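Local coordinates for protein membrane-bound lytic murein transglycosylase A (Burkholderia pseudomallei, PDB 6QK4) that probably cleaves the glycosidic bond between N-acetylmuramic acid and N-acetylglucosamine in peptidoglycan exolytically, leaving a 1,6-anhydro bond on the muramic acid residue, at residues V28-Q31 with G35-D38; P139-L144 with F166-G171; K200-H205 with D230-T235; L288-P293 with A297-L302. All coordinates share one frame; numbering follows the deposited sequence.

Contact 1 (V28-Q31 with G35-D38); sequences VAWQ and GWQD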
loop_
_atom_site.group_PDB
_atom_site.type_symbol
_atom_site.label_atom_id
_atom_site.label_comp_id
_atom_site.label_asym_id
_atom_site.label_seq_id
_atom_site.Cartn_x
_atom_site.Cartn_y
_atom_site.Cartn_z
ATOM N N VAL A 28 27.935 -8.839 -1.105
ATOM C CA VAL A 28 28.000 -10.084 -0.342
ATOM C C VAL A 28 27.626 -11.239 -1.271
ATOM O O VAL A 28 27.136 -11.048 -2.375
ATOM C CB VAL A 28 27.097 -10.058 0.899
ATOM C CG1 VAL A 28 27.425 -8.886 1.818
ATOM C CG2 VAL A 28 25.605 -9.952 0.439
ATOM N N ALA A 29 27.926 -12.477 -0.831
ATOM C CA ALA A 29 27.483 -13.614 -1.612
ATOM C C ALA A 29 25.998 -13.863 -1.349
ATOM O O ALA A 29 25.468 -13.486 -0.302
ATOM C CB ALA A 29 28.267 -14.886 -1.218
ATOM N N TRP A 30 25.324 -14.521 -2.290
ATOM C CA TRP A 30 23.940 -14.869 -2.015
ATOM C C TRP A 30 23.815 -15.720 -0.744
ATOM O O TRP A 30 22.836 -15.628 -0.026
ATOM C CB TRP A 30 23.318 -15.567 -3.237
ATOM C CG TRP A 30 22.927 -14.577 -4.290
ATOM C CD1 TRP A 30 23.586 -14.266 -5.442
ATOM C CD2 TRP A 30 21.774 -13.731 -4.239
ATOM N NE1 TRP A 30 22.876 -13.291 -6.138
ATOM C CE2 TRP A 30 21.763 -12.958 -5.413
ATOM C CE3 TRP A 30 20.733 -13.588 -3.331
ATOM C CZ2 TRP A 30 20.759 -12.006 -5.685
ATOM C CZ3 TRP A 30 19.738 -12.630 -3.595
ATOM C CH2 TRP A 30 19.761 -11.877 -4.777
ATOM N N GLN A 31 24.831 -16.541 -0.440
ATOM C CA GLN A 31 24.819 -17.338 0.771
ATOM C C GLN A 31 24.869 -16.480 2.037
ATOM O O GLN A 31 24.597 -16.985 3.134
ATOM C CB GLN A 31 26.043 -18.302 0.711
ATOM C CG GLN A 31 26.228 -19.280 1.907
ATOM C CD GLN A 31 27.042 -18.685 3.118
ATOM O OE1 GLN A 31 27.636 -17.596 3.017
ATOM N NE2 GLN A 31 27.066 -19.414 4.256
ATOM N N GLY A 35 17.719 -15.138 4.870
ATOM C CA GLY A 35 16.349 -15.056 4.485
ATOM C C GLY A 35 16.141 -15.363 3.031
ATOM O O GLY A 35 15.024 -15.696 2.662
ATOM N N TRP A 36 17.200 -15.394 2.220
ATOM C CA TRP A 36 16.992 -15.609 0.774
ATOM C C TRP A 36 16.215 -16.905 0.530
ATOM O O TRP A 36 15.309 -16.948 -0.304
ATOM C CB TRP A 36 18.347 -15.619 0.059
ATOM C CG TRP A 36 18.377 -15.981 -1.382
ATOM C CD1 TRP A 36 19.089 -16.994 -1.987
ATOM C CD2 TRP A 36 17.713 -15.271 -2.427
ATOM N NE1 TRP A 36 18.910 -16.929 -3.355
ATOM C CE2 TRP A 36 18.027 -15.901 -3.636
ATOM C CE3 TRP A 36 16.819 -14.189 -2.433
ATOM C CZ2 TRP A 36 17.512 -15.485 -4.886
ATOM C CZ3 TRP A 36 16.337 -13.726 -3.718
ATOM C CH2 TRP A 36 16.678 -14.372 -4.907
ATOM N N GLN A 37 16.578 -17.998 1.213
ATOM C CA GLN A 37 15.858 -19.251 0.960
ATOM C C GLN A 37 14.467 -19.285 1.561
ATOM O O GLN A 37 13.668 -20.171 1.193
ATOM C CB GLN A 37 16.677 -20.427 1.521
ATOM C CG GLN A 37 18.057 -20.427 0.938
ATOM C CD GLN A 37 18.094 -20.872 -0.512
ATOM O OE1 GLN A 37 17.110 -21.300 -1.084
ATOM N NE2 GLN A 37 19.277 -20.793 -1.112
ATOM N N ASP A 38 14.143 -18.352 2.488
ATOM C CA ASP A 38 12.822 -18.294 3.102
ATOM C C ASP A 38 11.752 -17.699 2.167
ATOM O O ASP A 38 10.539 -17.960 2.342
ATOM C CB ASP A 38 12.940 -17.482 4.375
ATOM C CG ASP A 38 13.767 -18.169 5.427
ATOM O OD1 ASP A 38 13.490 -19.383 5.682
ATOM O OD2 ASP A 38 14.618 -17.451 6.035
#
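Trp-30 and Trp-36 make the whole of this contact, their indoles leaning together within the long loop between strand 25-27 and helix 44-55. The six-membered ring of Trp-30 makes the approach: its CZ3 lies 3.3 Å above the plane of the Trp-36 indole, displaced toward the rim, and comes to 3.5 Å from Trp-36 CE3. The six-membered rings have their centroids 4.2 Å apart with planes at 37°, an oblique meeting that is neither an offset stack nor a T-shaped pair. The two side chains leave the backbone differently. Trp-30 has CG opposite its carbonyl carbon (chi1 -79°), whereas Trp-36 swings CG opposite its own nitrogen (chi1 173°), and both CB atoms point into the space between the segments.

Each indole N-H is engaged elsewhere: Trp-30 NE1 donates to the carbonyl of Phe-87, and Trp-36 NE1 to the carboxylate of Glu-84. Arg-80, also on helix 76-86, forms a cation-pi pair with Trp-36. Between the two tryptophans there is no hydrogen bond, which implies that they meet through dispersion and apolar burial, while the polar anchors on helix 76-86 and strand 87-92 probably help to set their tilt.

Contact 2 (P139-L144 with F166-G171); sequences PARAQL and FLQVQG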
loop_
_atom_site.group_PDB
_atom_site.type_symbol
_atom_site.label_atom_id
_atom_site.label_comp_id
_atom_site.label_asym_id
_atom_site.label_seq_id
_atom_site.Cartn_x
_atom_site.Cartn_y
_atom_site.Cartn_z
ATOM N N PRO A 139 -18.604 23.089 7.573
ATOM C CA PRO A 139 -18.856 22.481 8.877
ATOM C C PRO A 139 -18.419 21.026 8.910
ATOM O O PRO A 139 -18.122 20.408 7.892
ATOM C CB PRO A 139 -20.372 22.592 9.034
ATOM C CG PRO A 139 -20.887 22.582 7.617
ATOM C CD PRO A 139 -19.850 23.359 6.837
ATOM N N ALA A 140 -18.410 20.497 10.135
ATOM C CA ALA A 140 -18.214 19.077 10.418
ATOM C C ALA A 140 -19.104 18.181 9.551
ATOM O O ALA A 140 -20.218 18.554 9.174
ATOM C CB ALA A 140 -18.522 18.819 11.891
ATOM N N ARG A 141 -18.616 16.947 9.313
ATOM C CA ARG A 141 -19.342 15.912 8.568
ATOM C C ARG A 141 -20.831 15.835 8.895
ATOM O O ARG A 141 -21.685 15.783 7.998
ATOM C CB ARG A 141 -18.640 14.546 8.829
ATOM C CG ARG A 141 -19.511 13.250 8.634
ATOM C CD ARG A 141 -18.808 11.916 9.106
ATOM N NE ARG A 141 -17.371 11.826 8.630
ATOM C CZ ARG A 141 -16.960 11.149 7.540
ATOM N NH1 ARG A 141 -17.834 10.454 6.814
ATOM N NH2 ARG A 141 -15.674 11.158 7.165
ATOM N N ALA A 142 -21.171 15.865 10.180
ATOM C CA ALA A 142 -22.544 15.583 10.543
ATOM C C ALA A 142 -23.469 16.671 10.031
ATOM O O ALA A 142 -24.599 16.376 9.636
ATOM C CB ALA A 142 -22.655 15.436 12.055
ATOM N N GLN A 143 -22.985 17.915 9.989
ATOM C CA GLN A 143 -23.823 19.024 9.540
ATOM C C GLN A 143 -23.722 19.192 8.036
ATOM O O GLN A 143 -24.712 19.531 7.391
ATOM C CB GLN A 143 -23.427 20.318 10.242
ATOM C CG GLN A 143 -24.020 20.429 11.682
ATOM C CD GLN A 143 -23.571 19.316 12.622
ATOM O OE1 GLN A 143 -24.406 18.598 13.208
ATOM N NE2 GLN A 143 -22.252 19.188 12.813
ATOM N N LEU A 144 -22.531 18.943 7.478
ATOM C CA LEU A 144 -22.379 18.919 6.034
ATOM C C LEU A 144 -23.379 17.955 5.396
ATOM O O LEU A 144 -24.068 18.305 4.423
ATOM C CB LEU A 144 -20.935 18.520 5.700
ATOM C CG LEU A 144 -20.453 18.661 4.287
ATOM C CD1 LEU A 144 -20.576 20.084 3.851
ATOM C CD2 LEU A 144 -18.991 18.223 4.321
ATOM N N PHE A 166 -13.352 4.625 5.168
ATOM C CA PHE A 166 -11.904 4.384 5.094
ATOM C C PHE A 166 -11.300 4.733 3.759
ATOM O O PHE A 166 -10.098 5.014 3.701
ATOM C CB PHE A 166 -11.595 2.934 5.485
ATOM C CG PHE A 166 -11.708 2.741 6.979
ATOM C CD1 PHE A 166 -10.823 3.397 7.832
ATOM C CD2 PHE A 166 -12.744 2.024 7.531
ATOM C CE1 PHE A 166 -10.950 3.290 9.196
ATOM C CE2 PHE A 166 -12.864 1.895 8.902
ATOM C CZ PHE A 166 -11.983 2.531 9.737
ATOM N N LEU A 167 -12.108 4.812 2.698
ATOM C CA LEU A 167 -11.588 5.376 1.466
ATOM C C LEU A 167 -11.297 6.854 1.657
ATOM O O LEU A 167 -10.293 7.360 1.147
ATOM C CB LEU A 167 -12.586 5.149 0.328
ATOM C CG LEU A 167 -12.361 5.859 -0.988
ATOM C CD1 LEU A 167 -11.160 5.190 -1.632
ATOM C CD2 LEU A 167 -13.518 5.683 -1.899
ATOM N N GLN A 168 -12.181 7.566 2.384
ATOM C CA GLN A 168 -11.885 8.951 2.742
ATOM C C GLN A 168 -10.592 9.081 3.537
ATOM O O GLN A 168 -9.839 10.026 3.317
ATOM C CB GLN A 168 -13.031 9.563 3.541
ATOM C CG GLN A 168 -14.197 9.927 2.696
ATOM C CD GLN A 168 -15.364 10.372 3.545
ATOM O OE1 GLN A 168 -15.745 9.712 4.506
ATOM N NE2 GLN A 168 -15.958 11.478 3.156
ATOM N N VAL A 169 -10.347 8.182 4.488
ATOM C CA VAL A 169 -9.105 8.246 5.263
ATOM C C VAL A 169 -7.897 8.118 4.327
ATOM O O VAL A 169 -6.918 8.860 4.452
ATOM C CB VAL A 169 -9.091 7.186 6.378
ATOM C CG1 VAL A 169 -7.735 7.132 7.021
ATOM C CG2 VAL A 169 -10.160 7.490 7.454
ATOM N N GLN A 170 -7.976 7.234 3.324
ATOM C CA GLN A 170 -6.853 7.064 2.423
ATOM C C GLN A 170 -6.741 8.224 1.427
ATOM O O GLN A 170 -5.638 8.641 1.077
ATOM C CB GLN A 170 -6.985 5.716 1.705
ATOM C CG GLN A 170 -5.957 5.550 0.571
ATOM C CD GLN A 170 -4.771 4.697 0.997
ATOM O OE1 GLN A 170 -4.567 4.419 2.202
ATOM N NE2 GLN A 170 -3.998 4.247 0.002
ATOM N N GLY A 171 -7.869 8.794 0.975
ATOM C CA GLY A 171 -7.855 9.852 -0.008
ATOM C C GLY A 171 -8.042 9.398 -1.444
ATOM O O GLY A 171 -8.356 10.231 -2.306
#
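Arg-141 and Gln-168 face each other from helices 141-147 and 161-170, with CA atoms 11.7 Å apart, so long side chains have to bridge the gap. They do so from opposite directions, both with CB pointing toward the other helix. Arg-141 runs out with CG opposite its backbone nitrogen and then bends at chi3 (-45°), which turns the guanidinium end-on to the glutamine. Gln-168 reaches back as an extended chain.

Two nitrogens converge on one oxygen. NH2 of Arg-141 donates to Gln-168 OE1 at 3.0 Å, and NH1 of Arg-141 reaches the same OE1 at 3.2 Å. The acceptor lies in the guanidinium plane, but the amide stands almost perpendicular to it, at 89°. As a result NH1 lies in the carbonyl plane on a lone pair, while NH2 approaches from above that plane. Further bonds tie the pair to the chain just ahead of strand 240-244 and to the strand itself: Arg-141 NE to Asn-236 O, NH2 also to Arg-238 O, and Gln-168 NE2 to Val-240 O. Phe-239 packs against both side chains.

Such a buried arginine, bonded through NE, NH1 and NH2 to backbone carbonyls and a side-chain amide, is a polar cross-link between two helix ends, here inside the MltA-specific insert domain, where it also ties both helices to the chain leading into strand 240-244.

Contact 3 (K200-H205 with D230-T235); sequences KWLLDH and DALLDT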
loop_
_atom_site.group_PDB
_atom_site.type_symbol
_atom_site.label_atom_id
_atom_site.label_comp_id
_atom_site.label_asym_id
_atom_site.label_seq_id
_atom_site.Cartn_x
_atom_site.Cartn_y
_atom_site.Cartn_z
ATOM N N LYS A 200 -10.716 4.213 17.650
ATOM C CA LYS A 200 -10.423 4.689 18.994
ATOM C C LYS A 200 -11.698 4.975 19.785
ATOM O O LYS A 200 -11.765 4.730 21.001
ATOM C CB LYS A 200 -9.556 5.947 18.899
ATOM C CG LYS A 200 -9.251 6.568 20.255
ATOM C CD LYS A 200 -8.226 7.686 20.107
ATOM C CE LYS A 200 -7.939 8.354 21.453
ATOM N NZ LYS A 200 -6.705 9.217 21.338
ATOM N N TRP A 201 -12.729 5.480 19.116
ATOM C CA TRP A 201 -13.986 5.688 19.816
ATOM C C TRP A 201 -14.569 4.364 20.292
ATOM O O TRP A 201 -15.019 4.254 21.447
ATOM C CB TRP A 201 -14.983 6.431 18.916
ATOM C CG TRP A 201 -16.115 7.005 19.717
ATOM C CD1 TRP A 201 -16.210 8.266 20.212
ATOM C CD2 TRP A 201 -17.268 6.310 20.138
ATOM N NE1 TRP A 201 -17.384 8.418 20.897
ATOM C CE2 TRP A 201 -18.060 7.224 20.882
ATOM C CE3 TRP A 201 -17.748 5.009 19.934
ATOM C CZ2 TRP A 201 -19.261 6.869 21.424
ATOM C CZ3 TRP A 201 -18.941 4.654 20.488
ATOM C CH2 TRP A 201 -19.692 5.578 21.239
ATOM N N LEU A 202 -14.568 3.334 19.435
ATOM C CA LEU A 202 -15.176 2.090 19.892
ATOM C C LEU A 202 -14.348 1.476 21.024
ATOM O O LEU A 202 -14.904 0.887 21.960
ATOM C CB LEU A 202 -15.349 1.119 18.718
ATOM C CG LEU A 202 -16.338 1.529 17.621
ATOM C CD1 LEU A 202 -16.120 0.740 16.300
ATOM C CD2 LEU A 202 -17.777 1.406 18.107
ATOM N N LEU A 203 -13.023 1.648 20.979
ATOM C CA LEU A 203 -12.182 1.134 22.055
ATOM C C LEU A 203 -12.385 1.943 23.327
ATOM O O LEU A 203 -12.669 1.370 24.381
ATOM C CB LEU A 203 -10.706 1.145 21.662
ATOM C CG LEU A 203 -10.190 0.281 20.503
ATOM C CD1 LEU A 203 -8.701 0.557 20.270
ATOM C CD2 LEU A 203 -10.440 -1.208 20.718
ATOM N N ASP A 204 -12.261 3.279 23.233
ATOM C CA ASP A 204 -12.391 4.140 24.411
ATOM C C ASP A 204 -13.726 3.956 25.107
ATOM O O ASP A 204 -13.817 4.131 26.331
ATOM C CB ASP A 204 -12.222 5.609 24.042
ATOM C CG ASP A 204 -10.783 5.988 23.737
ATOM O OD1 ASP A 204 -9.904 5.093 23.688
ATOM O OD2 ASP A 204 -10.526 7.197 23.520
ATOM N N HIS A 205 -14.776 3.602 24.372
ATOM C CA HIS A 205 -16.082 3.394 24.992
ATOM C C HIS A 205 -16.414 1.919 25.207
ATOM O O HIS A 205 -17.572 1.582 25.485
ATOM C CB HIS A 205 -17.170 4.088 24.158
ATOM C CG HIS A 205 -17.044 5.583 24.136
ATOM N ND1 HIS A 205 -16.006 6.239 23.508
ATOM C CD2 HIS A 205 -17.823 6.552 24.681
ATOM C CE1 HIS A 205 -16.146 7.543 23.658
ATOM N NE2 HIS A 205 -17.246 7.762 24.360
ATOM N N ASP A 230 -24.580 5.334 11.699
ATOM C CA ASP A 230 -24.506 6.717 11.239
ATOM C C ASP A 230 -23.913 7.619 12.312
ATOM O O ASP A 230 -23.062 8.479 12.016
ATOM C CB ASP A 230 -25.891 7.229 10.842
ATOM C CG ASP A 230 -26.310 6.777 9.446
ATOM O OD1 ASP A 230 -25.521 6.081 8.770
ATOM O OD2 ASP A 230 -27.442 7.119 9.043
ATOM N N ALA A 231 -24.375 7.450 13.556
ATOM C CA ALA A 231 -23.854 8.245 14.673
ATOM C C ALA A 231 -22.373 7.985 14.928
ATOM O O ALA A 231 -21.641 8.906 15.314
ATOM C CB ALA A 231 -24.657 7.977 15.949
ATOM N N LEU A 232 -21.901 6.755 14.723
ATOM C CA LEU A 232 -20.469 6.518 14.902
ATOM C C LEU A 232 -19.663 7.297 13.878
ATOM O O LEU A 232 -18.662 7.953 14.210
ATOM C CB LEU A 232 -20.161 5.022 14.793
ATOM C CG LEU A 232 -18.676 4.568 14.808
ATOM C CD1 LEU A 232 -17.914 4.978 16.092
ATOM C CD2 LEU A 232 -18.592 3.040 14.538
ATOM N N LEU A 233 -20.089 7.256 12.614
ATOM C CA LEU A 233 -19.301 7.939 11.604
ATOM C C LEU A 233 -19.284 9.447 11.855
ATOM O O LEU A 233 -18.246 10.105 11.634
ATOM C CB LEU A 233 -19.823 7.591 10.215
ATOM C CG LEU A 233 -19.907 6.103 9.868
ATOM C CD1 LEU A 233 -20.203 5.903 8.423
ATOM C CD2 LEU A 233 -18.590 5.423 10.158
ATOM N N ASP A 234 -20.394 9.988 12.399
ATOM C CA ASP A 234 -20.492 11.408 12.705
ATOM C C ASP A 234 -19.557 11.834 13.832
ATOM O O ASP A 234 -19.304 13.031 13.985
ATOM C CB ASP A 234 -21.916 11.762 13.087
ATOM C CG ASP A 234 -22.809 11.944 11.902
ATOM O OD1 ASP A 234 -22.303 11.916 10.750
ATOM O OD2 ASP A 234 -24.020 12.091 12.118
ATOM N N THR A 235 -19.003 10.898 14.599
ATOM C CA THR A 235 -18.021 11.310 15.592
ATOM C C THR A 235 -16.707 11.768 14.967
ATOM O O THR A 235 -15.847 12.249 15.705
ATOM C CB THR A 235 -17.741 10.183 16.590
ATOM O OG1 THR A 235 -17.030 9.136 15.932
ATOM C CG2 THR A 235 -19.018 9.641 17.180
#
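Trp-201 carries CG opposite its backbone nitrogen (chi1 -163°), and Leu-232 does likewise (chi1 174°), while Leu-202 takes the other common choice, with CG opposite its carbonyl carbon (chi1 -66°). These settings bring the three side chains together between helices 198-204 and 229-234. The methyl groups of Leu-232 divide the work. CD1 of Leu-232 comes to 3.8 Å from Trp-201 CE3, approaching the indole obliquely, and CD2 of Leu-232 meets Leu-202 CD1, also at 3.8 Å, with those two leucine side chains crossing at about a right angle.

The indole is covered on both faces. Thr-235 lays its methyl over one, CG2 sitting 4.2 Å above the plane toward the rim. Over the opposite face lies the imidazole of His-205, its ND1 3.4 Å above the centre of the indole. That imidazole is held in place by the bond from His-205 ND1 to Trp-201 O, 3.0 Å long and using a lone pair in the carbonyl plane; the backbone N of His-205 donates to the same oxygen. Thr-235 is anchored in a similar way, with its OG1 2.7 Å from Leu-232 O, which leaves the methyl for the tryptophan. No hydrogen bond passes between the segments, so the interface itself is apolar.

Trp-221 on helix 215-224 touches both Leu-202 and Leu-232, and Ile-198, at the start of helix 198-204, packs against Leu-232 and Thr-235. Leu-233, which follows Leu-232 on helix 229-234, turns to helix 161-170 and meets Pro-161, Ile-162 and Phe-165, so helix 229-234 is packed between its neighbours within the insert domain.

Contact 4 (L288-P293 with A297-L302); sequences LQTTRP and APLNRL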
loop_
_atom_site.group_PDB
_atom_site.type_symbol
_atom_site.label_atom_id
_atom_site.label_comp_id
_atom_site.label_asym_id
_atom_site.label_seq_id
_atom_site.Cartn_x
_atom_site.Cartn_y
_atom_site.Cartn_z
ATOM N N LEU A 288 14.218 -7.748 1.161
ATOM C CA LEU A 288 13.718 -7.140 2.377
ATOM C C LEU A 288 13.571 -8.220 3.452
ATOM O O LEU A 288 12.884 -9.203 3.237
ATOM C CB LEU A 288 12.362 -6.452 2.075
ATOM C CG LEU A 288 11.766 -5.610 3.190
ATOM C CD1 LEU A 288 12.704 -4.486 3.640
ATOM C CD2 LEU A 288 10.396 -5.015 2.716
ATOM N N GLN A 289 14.182 -7.989 4.613
ATOM C CA GLN A 289 14.021 -8.864 5.764
ATOM C C GLN A 289 13.314 -8.056 6.836
ATOM O O GLN A 289 13.828 -7.012 7.250
ATOM C CB GLN A 289 15.394 -9.321 6.238
ATOM C CG GLN A 289 15.278 -10.204 7.543
ATOM C CD GLN A 289 16.654 -10.681 7.980
ATOM O OE1 GLN A 289 17.681 -10.077 7.618
ATOM N NE2 GLN A 289 16.688 -11.766 8.731
ATOM N N THR A 290 12.138 -8.524 7.264
ATOM C CA THR A 290 11.324 -7.760 8.223
ATOM C C THR A 290 10.394 -8.765 8.953
ATOM O O THR A 290 10.721 -9.958 9.033
ATOM C CB THR A 290 10.640 -6.565 7.509
ATOM O OG1 THR A 290 9.950 -5.802 8.498
ATOM C CG2 THR A 290 9.565 -7.004 6.477
ATOM N N THR A 291 9.256 -8.318 9.479
ATOM C CA THR A 291 8.291 -9.220 10.105
ATOM C C THR A 291 6.878 -8.836 9.680
ATOM O O THR A 291 6.635 -7.725 9.212
ATOM C CB THR A 291 8.369 -9.195 11.663
ATOM O OG1 THR A 291 8.336 -7.833 12.117
ATOM C CG2 THR A 291 9.675 -9.821 12.145
ATOM N N ARG A 292 5.930 -9.777 9.909
ATOM C CA ARG A 292 4.527 -9.521 9.558
ATOM C C ARG A 292 3.843 -8.729 10.659
ATOM O O ARG A 292 4.034 -9.019 11.828
ATOM C CB ARG A 292 3.782 -10.825 9.390
ATOM C CG ARG A 292 4.297 -11.731 8.333
ATOM C CD ARG A 292 3.188 -12.690 7.920
ATOM N NE ARG A 292 3.614 -13.296 6.677
ATOM C CZ ARG A 292 3.144 -12.964 5.490
ATOM N NH1 ARG A 292 2.169 -12.067 5.403
ATOM N NH2 ARG A 292 3.611 -13.572 4.410
ATOM N N PRO A 293 2.958 -7.817 10.299
ATOM C CA PRO A 293 2.412 -6.882 11.296
ATOM C C PRO A 293 1.588 -7.509 12.420
ATOM O O PRO A 293 1.634 -7.006 13.554
ATOM C CB PRO A 293 1.542 -5.937 10.444
ATOM C CG PRO A 293 1.468 -6.539 9.055
ATOM C CD PRO A 293 2.683 -7.436 8.897
ATOM N N ALA A 297 5.647 -12.729 12.688
ATOM C CA ALA A 297 6.527 -13.758 12.151
ATOM C C ALA A 297 7.510 -13.165 11.116
ATOM O O ALA A 297 7.231 -12.118 10.511
ATOM C CB ALA A 297 5.693 -14.838 11.473
ATOM N N PRO A 298 8.650 -13.809 10.874
ATOM C CA PRO A 298 9.561 -13.299 9.839
ATOM C C PRO A 298 8.918 -13.180 8.472
ATOM O O PRO A 298 8.168 -14.065 8.035
ATOM C CB PRO A 298 10.688 -14.318 9.777
ATOM C CG PRO A 298 10.652 -14.944 11.210
ATOM C CD PRO A 298 9.239 -14.922 11.650
ATOM N N LEU A 299 9.311 -12.108 7.767
ATOM C CA LEU A 299 8.838 -11.799 6.414
ATOM C C LEU A 299 10.088 -11.465 5.600
ATOM O O LEU A 299 10.725 -10.431 5.825
ATOM C CB LEU A 299 7.841 -10.632 6.436
ATOM C CG LEU A 299 7.353 -10.192 5.032
ATOM C CD1 LEU A 299 6.692 -11.344 4.342
ATOM C CD2 LEU A 299 6.281 -9.128 5.386
ATOM N N ASN A 300 10.514 -12.408 4.760
ATOM C CA ASN A 300 11.699 -12.243 3.930
ATOM C C ASN A 300 11.269 -12.222 2.474
ATOM O O ASN A 300 10.698 -13.202 1.988
ATOM C CB ASN A 300 12.663 -13.417 4.166
ATOM C CG ASN A 300 13.378 -13.299 5.520
ATOM O OD1 ASN A 300 14.354 -12.561 5.652
ATOM N ND2 ASN A 300 12.911 -14.054 6.506
ATOM N N ARG A 301 11.475 -11.094 1.774
ATOM C CA ARG A 301 10.735 -10.937 0.511
ATOM C C ARG A 301 11.611 -10.180 -0.486
ATOM O O ARG A 301 12.119 -9.098 -0.140
ATOM C CB ARG A 301 9.443 -10.072 0.673
ATOM C CG ARG A 301 8.053 -10.748 0.737
ATOM C CD ARG A 301 7.678 -11.228 -0.561
ATOM N NE ARG A 301 6.317 -11.674 -0.815
ATOM C CZ ARG A 301 5.921 -12.941 -0.857
ATOM N NH1 ARG A 301 6.731 -13.923 -0.451
ATOM N NH2 ARG A 301 4.687 -13.221 -1.248
ATOM N N LEU A 302 11.779 -10.721 -1.695
ATOM C CA LEU A 302 12.374 -9.970 -2.799
ATOM C C LEU A 302 11.297 -9.068 -3.374
ATOM O O LEU A 302 10.240 -9.545 -3.793
ATOM C CB LEU A 302 12.909 -10.909 -3.878
ATOM C CG LEU A 302 13.553 -10.182 -5.088
ATOM C CD1 LEU A 302 14.793 -9.339 -4.738
ATOM C CD2 LEU A 302 13.885 -11.225 -6.130
#
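Thr-290 and Leu-299 face each other as a hydrogen-bonded pair in the beta hairpin of strands 285-291 and 298-307, part of the 3D domain, whose family belongs to the double-psi beta-barrel clan. Their side chains run side by side in the same direction, with Thr-290 CG2 4.0 Å from Leu-299 CB, on the sheet face that also carries the CB atoms of Leu-288 and Arg-301. Thr-290 turns OG1 opposite its backbone nitrogen (chi1 -176°), where it bonds to Asn-338 O and leaves the methyl beside the leucine. Further along, the extended Arg-292 crosses Leu-299 at about a right angle and lays one guanidinium face over it, Leu-299 CD1 sitting 3.7 Å above that plane.

Beneath the side chains the backbones pair closely. Leu-288 and Arg-301 exchange two bonds, N to O each way, and so do Thr-290 and Leu-299; Arg-292 N adds another to Ala-297 O at 2.7 Å. Pro-298 lacks an N-H and sits at a non-hydrogen-bonded position opposite Thr-291.

On the other face Gln-289 and Asn-300 lie alongside each other, their amide planes 47° apart, and both NE2 and ND2 donate to the carbonyl of Ala-13. The other end of the Asn-300 amide is less well served: its OD1 is buried with no hydrogen-bonding partner in the model, resting 3.2 Å from Gln-289 CG.

The four contacts fall into two groups. Contacts 1 and 4 have centres about 14 Å apart and touch: Gly-35 CA lies 3.4 Å from Asn-300 OD1, and Trp-36 CZ3 packs against Leu-302 CD2, so the tryptophan loop rests on the hairpin of the 3D domain. Contacts 2 and 3, also about 14 Å between centres, share the insert domain; there Arg-141 CD approaches Leu-233 O at 3.2 Å and Ala-142 packs on Asp-234. Contact 1 lies across the chain's centre from contacts 2 and 3, centres about 46 and 47 Å away; nearest atoms of contacts 2 and 4 are about 14 Å apart. In MltA relatives the substrate groove lies between two domains, so the cleft probably runs between these groups.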